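Local coordinates for hyaluronidase (Thermobaculum terrenum, PDB 5DIY), which is a family GH84 glycoside hydrolase with a TIM-barrel domain that probably acts as a hexosaminidase, removing O-linked N-acetylglucosamine from modified proteins, at residues Asp25-Glu28 against Phe29-Ala32; Leu174-Leu177 against Arg178-Gln182. All blocks are in the same frame, centred on the assembly; numbering follows the deposited sequence.

Contact 1. Residues Asp25-Glu28 against Phe29-Ala32; sequences DMFE and FMQA
M30 reaches back along helix 20-32 to meet both M26 and F27, one turn earlier. Its CB lies 3.4 Å from M26 O. That carbonyl oxygen also accepts the hydrogen bond from M30 N, with M30 N to M26 O at 2.7 Å. CG stays against the same oxygen, M26 O, at 3.3 Å. Because CG is anti to the carbonyl carbon (chi1 -75°) and the chain runs extended through chi2, SD is carried alongside F27, near the plane of its ring; M30 SD sits 3.9 Å from F27 CD1, an edge-on Met-aromatic contact. The bend at chi3 (79°) then turns CE off the line of the chain. With an alanine here, the edge of F27 would probably lose its sulfur neighbour and a gap would open toward I9 and I76. A second Met-aromatic pair lies on a different flank of the helix: M26 SD approaches F29 CD2 to 3.7 Å, oblique to the ring, the two side chains pointing the same way. Elsewhere F27 meets Y38 edge-to-face, and F29 packs on L269 of helix 262-277. The charged ends of D25 and E28 turn to K266 and K70 in salt bridges. The contact is thus apolar, sulfur against aromatic carbon, and is likely to hold by dispersion on the buried side of the helix, while the main-chain hydrogen bonds satisfy the carbonyls beneath it.

Contact 2. Residues Leu174-Leu177 against Arg178-Gln182; sequences LEYL and RILGQ
Y176 and L180 lie side by side one turn apart in helix 175-183, pointing the same way, and form the closely packed, buried part of the contact. The methyl CD2 of L180 rests obliquely against the phenol, 3.8 Å from Y176 CE1 and equally near the hydroxyl oxygen. With its CG anti to the backbone N (chi1 167°), Y176 extends along L180, and its OH is hydrogen-bonded to Q141 and T166, which fixes the tip of a buried ring. Beneath the pair, L180 N donates to Y176 O at 2.9 Å.

The opposite character appears at E175 and R178, both exposed. R178 folds back through bends at chi2 and chi3 until one face of its guanidinium lies over the backbone of E175, whose CA stands 3.7 Å above the plane of the group. Any attraction between the charges is probably weak: E175 OE1 is 4.3 Å from R178 NH2 and well out of the guanidinium plane, no N-H points at it, and the two flat groups are turned 79° apart. R178 NH1 is instead hydrogen-bonded to O of N173, the residue ahead of the N-cap. Between the two regions, I179 CD1 touches E175 CG at 3.7 Å.

At the N-cap, L174 O accepts a hydrogen bond from R178 N (3.1 Å). The helix follows barrel strand 160-164 and leads to strand 189-192 in a beta-alpha-beta unit; Y176, I179 and L180 all pack on A138 of helix 137-153, while Y176 and L180 also touch P165 in the loop after strand 160-164.

From the N terminus, the chain leaves strand 6-11 and enters helix 20-32, where contact 1 joins adjoining turns before strand 37-40 begins. After strands 77-82, 113-117 and 160-164 comes helix 175-183, where contact 2 does the same ahead of strand 189-192. Each contact is local, closing no loop beyond a helical turn, and the two follow in series without nesting or crossing. The centres of contact 1 and contact 2 lie about 36 Å apart. The nearest atoms of contact 1 and contact 2 are about 25 Å apart. Both belong to the outer helical layer of one eight-stranded TIM barrel: contact 1 sits near helices 58-73 and 262-277, and contact 2 beside helix 137-153.

Contact 1. Residues Asp25-Glu28 against Phe29-Ala32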
loop_
_atom_site.group_PDB
_atom_site.type_symbol
_atom_site.label_atom_id
_atom_site.label_comp_id
_atom_site.label_asym_id
_atom_site.label_seq_id
_atom_site.Cartn_x
_atom_site.Cartn_y
_atom_site.Cartn_z
ATOM N N ASP C 25 0.326 -6.493 19.538
ATOM C CA ASP C 25 1.466 -7.165 18.907
ATOM C C ASP C 25 2.295 -6.200 18.036
ATOM O O ASP C 25 3.522 -6.198 18.103
ATOM C CB ASP C 25 0.955 -8.341 18.069
ATOM C CG ASP C 25 2.071 -9.122 17.412
ATOM O OD1 ASP C 25 2.655 -10.006 18.076
ATOM O OD2 ASP C 25 2.356 -8.852 16.225
ATOM N N MET C 26 1.628 -5.377 17.229
ATOM C CA MET C 26 2.322 -4.359 16.433
ATOM C C MET C 26 3.140 -3.403 17.307
ATOM O O MET C 26 4.235 -3.005 16.912
ATOM C CB MET C 26 1.341 -3.567 15.557
ATOM C CG MET C 26 2.000 -2.692 14.491
ATOM S SD MET C 26 3.040 -3.588 13.309
ATOM C CE MET C 26 1.813 -4.507 12.391
ATOM N N PHE C 27 2.635 -3.050 18.495
ATOM C CA PHE C 27 3.391 -2.171 19.401
ATOM C C PHE C 27 4.708 -2.806 19.852
ATOM O O PHE C 27 5.709 -2.100 20.012
ATOM C CB PHE C 27 2.565 -1.739 20.624
ATOM C CG PHE C 27 1.349 -0.894 20.304
ATOM C CD1 PHE C 27 1.201 -0.224 19.082
ATOM C CD2 PHE C 27 0.351 -0.742 21.259
ATOM C CE1 PHE C 27 0.077 0.549 18.824
ATOM C CE2 PHE C 27 -0.777 0.032 21.003
ATOM C CZ PHE C 27 -0.916 0.678 19.784
ATOM N N GLU C 28 4.709 -4.125 20.042
ATOM C CA GLU C 28 5.943 -4.862 20.355
ATOM C C GLU C 28 6.909 -4.864 19.167
ATOM O O GLU C 28 8.101 -4.621 19.344
ATOM C CB GLU C 28 5.635 -6.295 20.798
ATOM C CG GLU C 28 4.928 -6.360 22.148
ATOM C CD GLU C 28 4.402 -7.740 22.510
ATOM O OE1 GLU C 28 4.316 -8.631 21.631
ATOM O OE2 GLU C 28 4.051 -7.928 23.693
ATOM N N PHE C 29 6.394 -5.125 17.965
ATOM C CA PHE C 29 7.185 -4.996 16.731
ATOM C C PHE C 29 7.758 -3.578 16.567
ATOM O O PHE C 29 8.931 -3.411 16.209
ATOM C CB PHE C 29 6.346 -5.385 15.504
ATOM C CG PHE C 29 7.014 -5.080 14.185
ATOM C CD1 PHE C 29 7.889 -5.992 13.604
ATOM C CD2 PHE C 29 6.762 -3.879 13.522
ATOM C CE1 PHE C 29 8.506 -5.707 12.391
ATOM C CE2 PHE C 29 7.379 -3.590 12.311
ATOM C CZ PHE C 29 8.253 -4.509 11.745
ATOM N N MET C 30 6.931 -2.568 16.832
ATOM C CA MET C 30 7.374 -1.169 16.775
ATOM C C MET C 30 8.548 -0.889 17.723
ATOM O O MET C 30 9.540 -0.280 17.316
ATOM C CB MET C 30 6.206 -0.215 17.070
ATOM C CG MET C 30 5.234 -0.070 15.913
ATOM S SD MET C 30 3.738 0.825 16.355
ATOM C CE MET C 30 4.334 2.515 16.309
ATOM N N GLN C 31 8.448 -1.351 18.971
ATOM C CA GLN C 31 9.538 -1.153 19.937
ATOM C C GLN C 31 10.816 -1.877 19.512
ATOM O O GLN C 31 11.907 -1.314 19.650
ATOM C CB GLN C 31 9.149 -1.580 21.356
ATOM C CG GLN C 31 10.252 -1.298 22.379
ATOM C CD GLN C 31 9.840 -1.575 23.812
ATOM O OE1 GLN C 31 9.057 -2.487 24.085
ATOM N NE2 GLN C 31 10.388 -0.797 24.743
ATOM N N ALA C 32 10.684 -3.106 19.003
ATOM C CA ALA C 32 11.848 -3.863 18.487
ATOM C C ALA C 32 12.626 -3.126 17.398
ATOM O O ALA C 32 13.850 -3.275 17.308
ATOM C CB ALA C 32 11.423 -5.237 17.978
#

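Contact 2. Residues Leu174-Leu177 against Arg178-Gln182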
loop_
_atom_site.group_PDB
_atom_site.type_symbol
_atom_site.label_atom_id
_atom_site.label_comp_id
_atom_site.label_asym_id
_atom_site.label_seq_id
_atom_site.Cartn_x
_atom_site.Cartn_y
_atom_site.Cartn_z
ATOM N N LEU C 174 -0.380 25.382 -3.706
ATOM C CA LEU C 174 -1.807 25.683 -3.796
ATOM C C LEU C 174 -2.186 26.754 -2.772
ATOM O O LEU C 174 -1.634 26.782 -1.668
ATOM C CB LEU C 174 -2.622 24.408 -3.556
ATOM C CG LEU C 174 -4.103 24.412 -3.932
ATOM C CD1 LEU C 174 -4.276 24.386 -5.445
ATOM C CD2 LEU C 174 -4.803 23.222 -3.294
ATOM N N GLU C 175 -3.113 27.633 -3.150
ATOM C CA GLU C 175 -3.534 28.760 -2.307
ATOM C C GLU C 175 -4.018 28.305 -0.928
ATOM O O GLU C 175 -3.633 28.881 0.093
ATOM C CB GLU C 175 -4.631 29.569 -3.013
ATOM C CG GLU C 175 -5.144 30.775 -2.235
ATOM C CD GLU C 175 -6.159 31.587 -3.020
ATOM O OE1 GLU C 175 -5.746 32.314 -3.945
ATOM O OE2 GLU C 175 -7.368 31.506 -2.707
ATOM N N TYR C 176 -4.873 27.284 -0.919
ATOM C CA TYR C 176 -5.326 26.629 0.308
ATOM C C TYR C 176 -4.158 26.335 1.281
ATOM O O TYR C 176 -4.237 26.664 2.464
ATOM C CB TYR C 176 -6.098 25.342 -0.058
ATOM C CG TYR C 176 -6.360 24.402 1.095
ATOM C CD1 TYR C 176 -5.378 23.502 1.513
ATOM C CD2 TYR C 176 -7.589 24.389 1.758
ATOM C CE1 TYR C 176 -5.603 22.639 2.568
ATOM C CE2 TYR C 176 -7.822 23.517 2.813
ATOM C CZ TYR C 176 -6.820 22.647 3.215
ATOM O OH TYR C 176 -7.015 21.779 4.262
ATOM N N LEU C 177 -3.090 25.723 0.773
ATOM C CA LEU C 177 -1.910 25.383 1.585
ATOM C C LEU C 177 -1.169 26.615 2.121
ATOM O O LEU C 177 -0.679 26.604 3.256
ATOM C CB LEU C 177 -0.930 24.530 0.781
ATOM C CG LEU C 177 -1.419 23.130 0.406
ATOM C CD1 LEU C 177 -0.495 22.505 -0.628
ATOM C CD2 LEU C 177 -1.534 22.250 1.648
ATOM N N ARG C 178 -1.080 27.658 1.294
ATOM C CA ARG C 178 -0.467 28.933 1.702
ATOM C C ARG C 178 -1.287 29.640 2.786
ATOM O O ARG C 178 -0.719 30.187 3.733
ATOM C CB ARG C 178 -0.260 29.850 0.490
ATOM C CG ARG C 178 1.038 29.593 -0.283
ATOM C CD ARG C 178 0.873 29.724 -1.798
ATOM N NE ARG C 178 0.006 30.847 -2.176
ATOM C CZ ARG C 178 -0.668 30.966 -3.325
ATOM N NH1 ARG C 178 -0.596 30.043 -4.287
ATOM N NH2 ARG C 178 -1.430 32.038 -3.518
ATOM N N ILE C 179 -2.612 29.608 2.660
ATOM C CA ILE C 179 -3.505 30.158 3.686
ATOM C C ILE C 179 -3.351 29.375 4.987
ATOM O O ILE C 179 -3.302 29.960 6.067
ATOM C CB ILE C 179 -4.993 30.139 3.247
ATOM C CG1 ILE C 179 -5.226 31.069 2.048
ATOM C CG2 ILE C 179 -5.910 30.553 4.398
ATOM C CD1 ILE C 179 -6.461 30.719 1.237
ATOM N N LEU C 180 -3.271 28.053 4.874
ATOM C CA LEU C 180 -3.150 27.184 6.046
ATOM C C LEU C 180 -1.825 27.426 6.788
ATOM O O LEU C 180 -1.801 27.476 8.018
ATOM C CB LEU C 180 -3.277 25.706 5.635
ATOM C CG LEU C 180 -4.080 24.752 6.512
ATOM C CD1 LEU C 180 -5.542 25.170 6.624
ATOM C CD2 LEU C 180 -3.964 23.351 5.929
ATOM N N GLY C 181 -0.732 27.583 6.044
ATOM C CA GLY C 181 0.574 27.847 6.652
ATOM C C GLY C 181 0.631 29.175 7.386
ATOM O O GLY C 181 1.283 29.289 8.423
ATOM N N GLN C 182 -0.067 30.173 6.840
ATOM C CA GLN C 182 -0.172 31.504 7.442
ATOM C C GLN C 182 -1.039 31.509 8.709
ATOM O O GLN C 182 -0.664 32.111 9.714
ATOM C CB GLN C 182 -0.737 32.492 6.398
ATOM C CG GLN C 182 -0.786 33.963 6.808
ATOM C CD GLN C 182 0.583 34.547 7.129
ATOM O OE1 GLN C 182 1.582 34.207 6.498
ATOM N NE2 GLN C 182 0.630 35.428 8.119
#